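Tailspike protein (Acinetobacter phage vB_ApiP_P1, PDB 6E1R) probably serves as the trimeric receptor-binding spike of the phage and probably degrades the surface polysaccharide of its Acinetobacter host, here seen without the N-terminal part. Local coordinates at residues L79-A83 / C84-P88; F171-T175 / G176-T180; G188-Q192 / S193-H197. One frame throughout, in Å; residues are numbered along the deposited sequence.

Overall arrangement
The three contacts are local turns and kinks met in series along the first part of a parallel beta-helix, well before the C-terminal antiparallel sheets. Contact 1 comes first, where strand 79-80 gives way to the loop before helix 94-106. Contact 2 is the corner between strands 169-173 and 178-184, and contact 3 is a break within the next strand, 189-196. Centres of contacts 1 and 2 lie about 23 Å apart, those of 1 and 3 about 24 Å, and those of 2 and 3 about 20 Å. Contacts 1 and 3 belong to the same run of parallel strands. Together they illustrate how a solenoid is shaped by short-range chemistry: a turn leaving the first strand of the run, a corner and a kinked, subunit-facing strand.

Contact 1: residues L79-A83 / C84-P88; sequences LTVSA and CGADP
Val81 O is the hub on which the chain swings out of strand 79-80. Cys84 N donates to Val81 O at 3.0 Å, approaching from above the carbonyl plane (68° out of it), and Ala86 N adds a weak bond to the same oxygen. A further weak bond joins Gly85 N to Ser82 O at 3.4 Å, while Thr80 OG1 accepts from Ala83 N in an ST motif.

The tight side of this turn is apolar. Ala86 CB lies 3.7 Å from Val81 CG2, the methyl branch set between the backbone N and the carbonyl carbon, and Leu79 CD1 comes within 4.1 Å of Cys84 SG. Helix 94-106 covers this face, with Ala100 against Cys84 and Ala96 against Ala86.

A single water donates to Ser82 O at 2.9 Å and to Ala86 O at 2.6 Å, bridging the two limbs of the turn. Ser82 OG turns instead to Asp114. Farther on, the chain becomes partly exposed at Asp87 and Pro88, which make no contact with 79-83. The chemistry thus divides the work: main-chain bonds, the Thr80 hydroxyl and a water hold the turn, whereas small apolar side chains are consistent with the close approach of the helix.

Contact 2: residues F171-T175 / G176-T180; sequences FKAST and GGTAT
Thr178 reaches back across a type II beta turn to Thr175, and both its hydroxyl and its backbone N reach the same carbonyl. The OG1 of Thr178 donates to Thr175 O at 2.5 Å, a short bond whose exact length is doubtful, with a C=O...donor angle of 131° and a tilt of 32° from the carbonyl plane. Beside it, Thr178 N offers the same Thr175 O the usual turn bond, but a weak one at 3.4 Å, so a single carbonyl oxygen receives both donors of one residue.

The conformation of Thr178 explains this double grip. Its chi1 of 58° sets OG1 between its own backbone N and carbonyl carbon, which aims the hydroxyl at the far end of the turn and leaves CG2 anti to the carbonyl carbon, beside the backbone N. That methyl comes alongside the one of Thr175, with CG2 of Thr178 and CG2 of Thr175 4.1 Å apart. In Thr175 the methyl is trans to the backbone N, which brings CG2 to 3.4 Å from Gly176 N, over the first peptide of the turn. Gly177 takes the positive phi of the third turn position, where glycine is favoured.

Below the turn, the two arms meet through small groups: Ala173 CB is 3.5 Å from Thr178 O and 4.4 Å from Ala179 CB. The arms run in opposite directions and spread apart rather than pairing.

Each arm finds its partners in neighbouring coils. Strand 169-173 lies between strands 142-146 and 199-200, with Phe171 meeting the ring of Phe200. Strand 178-184 pairs with strand 151-155, and Asp149 accepts from Ala179 N, so the turn forms a corner between two faces of the solenoid.

Contact 3: residues G188-Q192 / S193-H197; sequences GYLSQ and STFDH
Leu190 and Ser193 meet on one side of a kinked strand, and the kink is what brings them together. Gln192, between them, has a left-handed backbone (phi 55°, psi 56°), which breaks the regular strand. Residues three apart therefore come to lie on roughly the same side, with the end of Leu190 leaning toward Ser193, where an unbroken strand would put them on opposite sides.

Ser193 opens the second half of the stretch. Ser193 CB is 3.6 Å from Leu190 CD2, and Ser193 OG passes that methyl at 3.9 Å. With chi1 at -175° this hydroxyl stands trans to the backbone N, and it finds its bonding partner in Ser164 OG on the adjacent coil, so a buried polar group is satisfied within an otherwise greasy row.

Thr194 turns to the other side. Its OG1 bonds Asp216 and also His197 NE2 of the second subunit, placing this face at the trimer interface.

Phe195 returns to the side of Leu190. The contact is light and oblique, Leu190 CD2 to Phe195 CZ at 4.3 Å, and the ring is held more by its stack on Phe217 and by the nearly parallel Phe166.

Asp196 ends the strand and His197 follows it. His197 ND1 is modelled 2.4 Å from Asp196 OD1, a His-carboxylate bond whose length is doubtful at this resolution. His197 NE2 bonds Thr194 OG1 of the third subunit, and its ring meets Tyr165 of that subunit edge-to-face. In this trimer, then, the strand joins sister chains through Thr194 and His197.

The alignment of Phe166, Phe195 and Phe217 on successive parallel coils is characteristic of a parallel beta-helix, as in trimeric phage tailspikes.

Contact 1: residues L79-A83 / C84-P88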
loop_
_atom_site.group_PDB
_atom_site.type_symbol
_atom_site.label_atom_id
_atom_site.label_comp_id
_atom_site.label_asym_id
_atom_site.label_seq_id
_atom_site.Cartn_x
_atom_site.Cartn_y
_atom_site.Cartn_z
ATOM N N LEU A 79 14.497 -0.756 -35.424
ATOM C CA LEU A 79 14.150 0.419 -36.212
ATOM C C LEU A 79 14.546 1.672 -35.439
ATOM O O LEU A 79 14.105 1.870 -34.302
ATOM C CB LEU A 79 12.657 0.432 -36.539
ATOM C CG LEU A 79 12.173 1.604 -37.395
ATOM C CD1 LEU A 79 13.013 1.735 -38.654
ATOM C CD2 LEU A 79 10.702 1.446 -37.749
ATOM N N THR A 80 15.362 2.519 -36.058
ATOM C CA THR A 80 15.888 3.714 -35.418
ATOM C C THR A 80 15.368 4.949 -36.138
ATOM O O THR A 80 15.061 4.903 -37.334
ATOM C CB THR A 80 17.426 3.734 -35.416
ATOM O OG1 THR A 80 17.910 3.776 -36.765
ATOM C CG2 THR A 80 17.975 2.492 -34.732
ATOM N N VAL A 81 15.264 6.056 -35.397
ATOM C CA VAL A 81 14.813 7.305 -36.005
ATOM C C VAL A 81 15.827 7.788 -37.037
ATOM O O VAL A 81 15.464 8.479 -37.997
ATOM C CB VAL A 81 14.533 8.378 -34.930
ATOM C CG1 VAL A 81 13.897 7.754 -33.698
ATOM C CG2 VAL A 81 15.798 9.142 -34.562
ATOM N N SER A 82 17.104 7.434 -36.866
ATOM C CA SER A 82 18.108 7.795 -37.860
ATOM C C SER A 82 17.842 7.110 -39.190
ATOM O O SER A 82 18.111 7.685 -40.250
ATOM C CB SER A 82 19.507 7.432 -37.359
ATOM O OG SER A 82 19.845 8.168 -36.198
ATOM N N ALA A 83 17.311 5.889 -39.156
ATOM C CA ALA A 83 16.941 5.184 -40.376
ATOM C C ALA A 83 15.688 5.745 -41.034
ATOM O O ALA A 83 15.298 5.248 -42.097
ATOM C CB ALA A 83 16.747 3.696 -40.077
ATOM N N CYS A 84 15.048 6.754 -40.444
ATOM C CA CYS A 84 13.858 7.365 -41.019
ATOM C C CYS A 84 14.099 8.793 -41.495
ATOM O O CYS A 84 13.134 9.511 -41.779
ATOM C CB CYS A 84 12.707 7.334 -40.011
ATOM S SG CYS A 84 12.224 5.672 -39.488
ATOM N N GLY A 85 15.353 9.224 -41.586
ATOM C CA GLY A 85 15.676 10.543 -42.086
ATOM C C GLY A 85 16.153 11.546 -41.056
ATOM O O GLY A 85 16.318 12.722 -41.400
ATOM N N ALA A 86 16.377 11.130 -39.813
ATOM C CA ALA A 86 16.834 12.049 -38.776
ATOM C C ALA A 86 18.297 12.394 -39.021
ATOM O O ALA A 86 19.172 11.528 -38.926
ATOM C CB ALA A 86 16.639 11.434 -37.395
ATOM N N ASP A 87 18.566 13.661 -39.330
ATOM C CA ASP A 87 19.915 14.098 -39.646
ATOM C C ASP A 87 20.538 14.712 -38.403
ATOM O O ASP A 87 20.061 15.757 -37.935
ATOM C CB ASP A 87 19.894 15.110 -40.790
ATOM C CG ASP A 87 21.278 15.432 -41.318
ATOM O OD1 ASP A 87 22.251 14.778 -40.888
ATOM O OD2 ASP A 87 21.390 16.337 -42.171
ATOM N N PRO A 88 21.582 14.107 -37.829
ATOM C CA PRO A 88 22.198 14.693 -36.626
ATOM C C PRO A 88 22.771 16.081 -36.844
ATOM O O PRO A 88 22.826 16.872 -35.894
ATOM C CB PRO A 88 23.294 13.678 -36.270
ATOM C CG PRO A 88 22.839 12.393 -36.891
ATOM C CD PRO A 88 22.147 12.789 -38.160
HETATM O O HOH W 1 20.367 9.419 -39.967
#

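Contact 2: residues F171-T175 / G176-T180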
loop_
_atom_site.group_PDB
_atom_site.type_symbol
_atom_site.label_atom_id
_atom_site.label_comp_id
_atom_site.label_asym_id
_atom_site.label_seq_id
_atom_site.Cartn_x
_atom_site.Cartn_y
_atom_site.Cartn_z
ATOM N N PHE A 171 12.406 14.989 -22.031
ATOM C CA PHE A 171 11.718 16.019 -22.798
ATOM C C PHE A 171 12.195 17.384 -22.327
ATOM O O PHE A 171 12.106 17.700 -21.136
ATOM C CB PHE A 171 10.202 15.884 -22.647
ATOM C CG PHE A 171 9.677 14.534 -23.038
ATOM C CD1 PHE A 171 9.358 14.257 -24.357
ATOM C CD2 PHE A 171 9.518 13.536 -22.092
ATOM C CE1 PHE A 171 8.878 13.013 -24.723
ATOM C CE2 PHE A 171 9.040 12.289 -22.451
ATOM C CZ PHE A 171 8.719 12.028 -23.768
ATOM N N LYS A 172 12.697 18.189 -23.262
ATOM C CA LYS A 172 13.218 19.515 -22.967
ATOM C C LYS A 172 12.541 20.537 -23.871
ATOM O O LYS A 172 11.746 20.197 -24.752
ATOM C CB LYS A 172 14.741 19.575 -23.145
ATOM C CG LYS A 172 15.522 18.578 -22.308
ATOM C CD LYS A 172 17.016 18.738 -22.541
ATOM C CE LYS A 172 17.821 17.796 -21.665
ATOM N NZ LYS A 172 19.287 17.928 -21.897
ATOM N N ALA A 173 12.871 21.805 -23.642
ATOM C CA ALA A 173 12.398 22.909 -24.463
ATOM C C ALA A 173 13.563 23.853 -24.720
ATOM O O ALA A 173 14.327 24.168 -23.804
ATOM C CB ALA A 173 11.243 23.661 -23.791
ATOM N N SER A 174 13.698 24.295 -25.973
ATOM C CA SER A 174 14.792 25.200 -26.314
ATOM C C SER A 174 14.623 26.549 -25.628
ATOM O O SER A 174 15.610 27.176 -25.226
ATOM C CB SER A 174 14.881 25.374 -27.829
ATOM O OG SER A 174 13.814 26.172 -28.310
ATOM N N THR A 175 13.385 27.013 -25.492
ATOM C CA THR A 175 13.074 28.243 -24.778
ATOM C C THR A 175 12.356 27.898 -23.482
ATOM O O THR A 175 11.362 27.163 -23.494
ATOM C CB THR A 175 12.213 29.175 -25.632
ATOM O OG1 THR A 175 12.871 29.424 -26.883
ATOM C CG2 THR A 175 11.986 30.496 -24.914
ATOM N N GLY A 176 12.861 28.425 -22.370
ATOM C CA GLY A 176 12.275 28.115 -21.078
ATOM C C GLY A 176 10.872 28.681 -20.944
ATOM O O GLY A 176 10.597 29.823 -21.314
ATOM N N GLY A 177 9.974 27.862 -20.402
ATOM C CA GLY A 177 8.593 28.264 -20.230
ATOM C C GLY A 177 7.723 28.097 -21.449
ATOM O O GLY A 177 6.678 28.746 -21.546
ATOM N N THR A 178 8.120 27.242 -22.386
ATOM C CA THR A 178 7.360 27.004 -23.601
ATOM C C THR A 178 7.217 25.505 -23.820
ATOM O O THR A 178 7.928 24.696 -23.218
ATOM C CB THR A 178 8.023 27.648 -24.830
ATOM O OG1 THR A 178 9.353 27.137 -24.984
ATOM C CG2 THR A 178 8.078 29.161 -24.683
ATOM N N ALA A 179 6.263 25.152 -24.682
ATOM C CA ALA A 179 6.077 23.789 -25.168
ATOM C C ALA A 179 5.700 22.808 -24.063
ATOM O O ALA A 179 5.565 23.183 -22.893
ATOM C CB ALA A 179 7.342 23.303 -25.880
ATOM N N THR A 180 5.522 21.546 -24.443
ATOM C CA THR A 180 5.200 20.471 -23.517
ATOM C C THR A 180 5.495 19.152 -24.214
ATOM O O THR A 180 5.638 19.097 -25.437
ATOM C CB THR A 180 3.737 20.526 -23.058
ATOM O OG1 THR A 180 3.477 19.444 -22.156
ATOM C CG2 THR A 180 2.795 20.423 -24.244
#

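Contact 3: residues G188-Q192 / S193-H197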
loop_
_atom_site.group_PDB
_atom_site.type_symbol
_atom_site.label_atom_id
_atom_site.label_comp_id
_atom_site.label_asym_id
_atom_site.label_seq_id
_atom_site.Cartn_x
_atom_site.Cartn_y
_atom_site.Cartn_z
ATOM N N GLY A 188 -8.392 14.618 -26.104
ATOM C CA GLY A 188 -8.097 13.259 -26.511
ATOM C C GLY A 188 -7.423 12.468 -25.406
ATOM O O GLY A 188 -6.672 13.003 -24.588
ATOM N N TYR A 189 -7.690 11.166 -25.393
ATOM C CA TYR A 189 -7.231 10.286 -24.324
ATOM C C TYR A 189 -5.817 9.793 -24.610
ATOM O O TYR A 189 -5.570 9.163 -25.645
ATOM C CB TYR A 189 -8.181 9.100 -24.165
ATOM C CG TYR A 189 -9.087 9.175 -22.958
ATOM C CD1 TYR A 189 -8.818 10.044 -21.908
ATOM C CD2 TYR A 189 -10.212 8.367 -22.866
ATOM C CE1 TYR A 189 -9.647 10.103 -20.800
ATOM C CE2 TYR A 189 -11.045 8.420 -21.768
ATOM C CZ TYR A 189 -10.759 9.289 -20.739
ATOM O OH TYR A 189 -11.592 9.338 -19.647
ATOM N N LEU A 190 -4.893 10.078 -23.693
ATOM C CA LEU A 190 -3.589 9.415 -23.672
ATOM C C LEU A 190 -3.772 8.176 -22.805
ATOM O O LEU A 190 -3.504 8.186 -21.603
ATOM C CB LEU A 190 -2.507 10.345 -23.132
ATOM C CG LEU A 190 -1.063 10.145 -23.612
ATOM C CD1 LEU A 190 -0.175 11.281 -23.123
ATOM C CD2 LEU A 190 -0.495 8.806 -23.175
ATOM N N SER A 191 -4.244 7.098 -23.422
ATOM C CA SER A 191 -4.775 5.949 -22.703
ATOM C C SER A 191 -3.833 4.755 -22.777
ATOM O O SER A 191 -3.198 4.511 -23.808
ATOM C CB SER A 191 -6.147 5.558 -23.257
ATOM O OG SER A 191 -6.594 4.335 -22.701
ATOM N N GLN A 192 -3.762 4.013 -21.672
ATOM C CA GLN A 192 -3.034 2.748 -21.575
ATOM C C GLN A 192 -1.574 2.908 -22.001
ATOM O O GLN A 192 -1.069 2.218 -22.888
ATOM C CB GLN A 192 -3.737 1.654 -22.380
ATOM C CG GLN A 192 -5.104 1.279 -21.822
ATOM C CD GLN A 192 -5.744 0.117 -22.552
ATOM O OE1 GLN A 192 -5.259 -0.319 -23.595
ATOM N NE2 GLN A 192 -6.841 -0.394 -22.004
ATOM N N SER A 193 -0.896 3.837 -21.337
ATOM C CA SER A 193 0.497 4.149 -21.613
ATOM C C SER A 193 1.357 3.828 -20.396
ATOM O O SER A 193 0.861 3.628 -19.284
ATOM C CB SER A 193 0.667 5.622 -22.002
ATOM O OG SER A 193 2.005 5.897 -22.378
ATOM N N THR A 194 2.666 3.781 -20.627
ATOM C CA THR A 194 3.641 3.557 -19.569
ATOM C C THR A 194 4.801 4.518 -19.768
ATOM O O THR A 194 5.329 4.633 -20.878
ATOM C CB THR A 194 4.152 2.110 -19.567
ATOM O OG1 THR A 194 3.056 1.209 -19.365
ATOM C CG2 THR A 194 5.180 1.908 -18.462
ATOM N N PHE A 195 5.181 5.215 -18.703
ATOM C CA PHE A 195 6.319 6.129 -18.715
ATOM C C PHE A 195 7.388 5.539 -17.801
ATOM O O PHE A 195 7.290 5.631 -16.575
ATOM C CB PHE A 195 5.898 7.528 -18.278
ATOM C CG PHE A 195 4.912 8.177 -19.206
ATOM C CD1 PHE A 195 3.550 7.965 -19.053
ATOM C CD2 PHE A 195 5.346 8.984 -20.245
ATOM C CE1 PHE A 195 2.639 8.557 -19.908
ATOM C CE2 PHE A 195 4.440 9.578 -21.106
ATOM C CZ PHE A 195 3.085 9.364 -20.938
ATOM N N ASP A 196 8.404 4.926 -18.405
ATOM C CA ASP A 196 9.459 4.228 -17.676
ATOM C C ASP A 196 10.699 5.113 -17.629
ATOM O O ASP A 196 11.364 5.313 -18.651
ATOM C CB ASP A 196 9.766 2.885 -18.334
ATOM C CG ASP A 196 10.798 2.078 -17.569
ATOM O OD1 ASP A 196 11.156 2.470 -16.439
ATOM O OD2 ASP A 196 11.255 1.045 -18.102
ATOM N N HIS A 197 11.002 5.643 -16.441
ATOM C CA HIS A 197 12.209 6.438 -16.205
ATOM C C HIS A 197 12.308 7.622 -17.164
ATOM O O HIS A 197 13.397 8.004 -17.598
ATOM C CB HIS A 197 13.470 5.574 -16.287
ATOM C CG HIS A 197 13.614 4.599 -15.160
ATOM N ND1 HIS A 197 12.806 3.492 -15.023
ATOM C CD2 HIS A 197 14.477 4.565 -14.117
ATOM C CE1 HIS A 197 13.163 2.819 -13.944
ATOM N NE2 HIS A 197 14.176 3.449 -13.377
#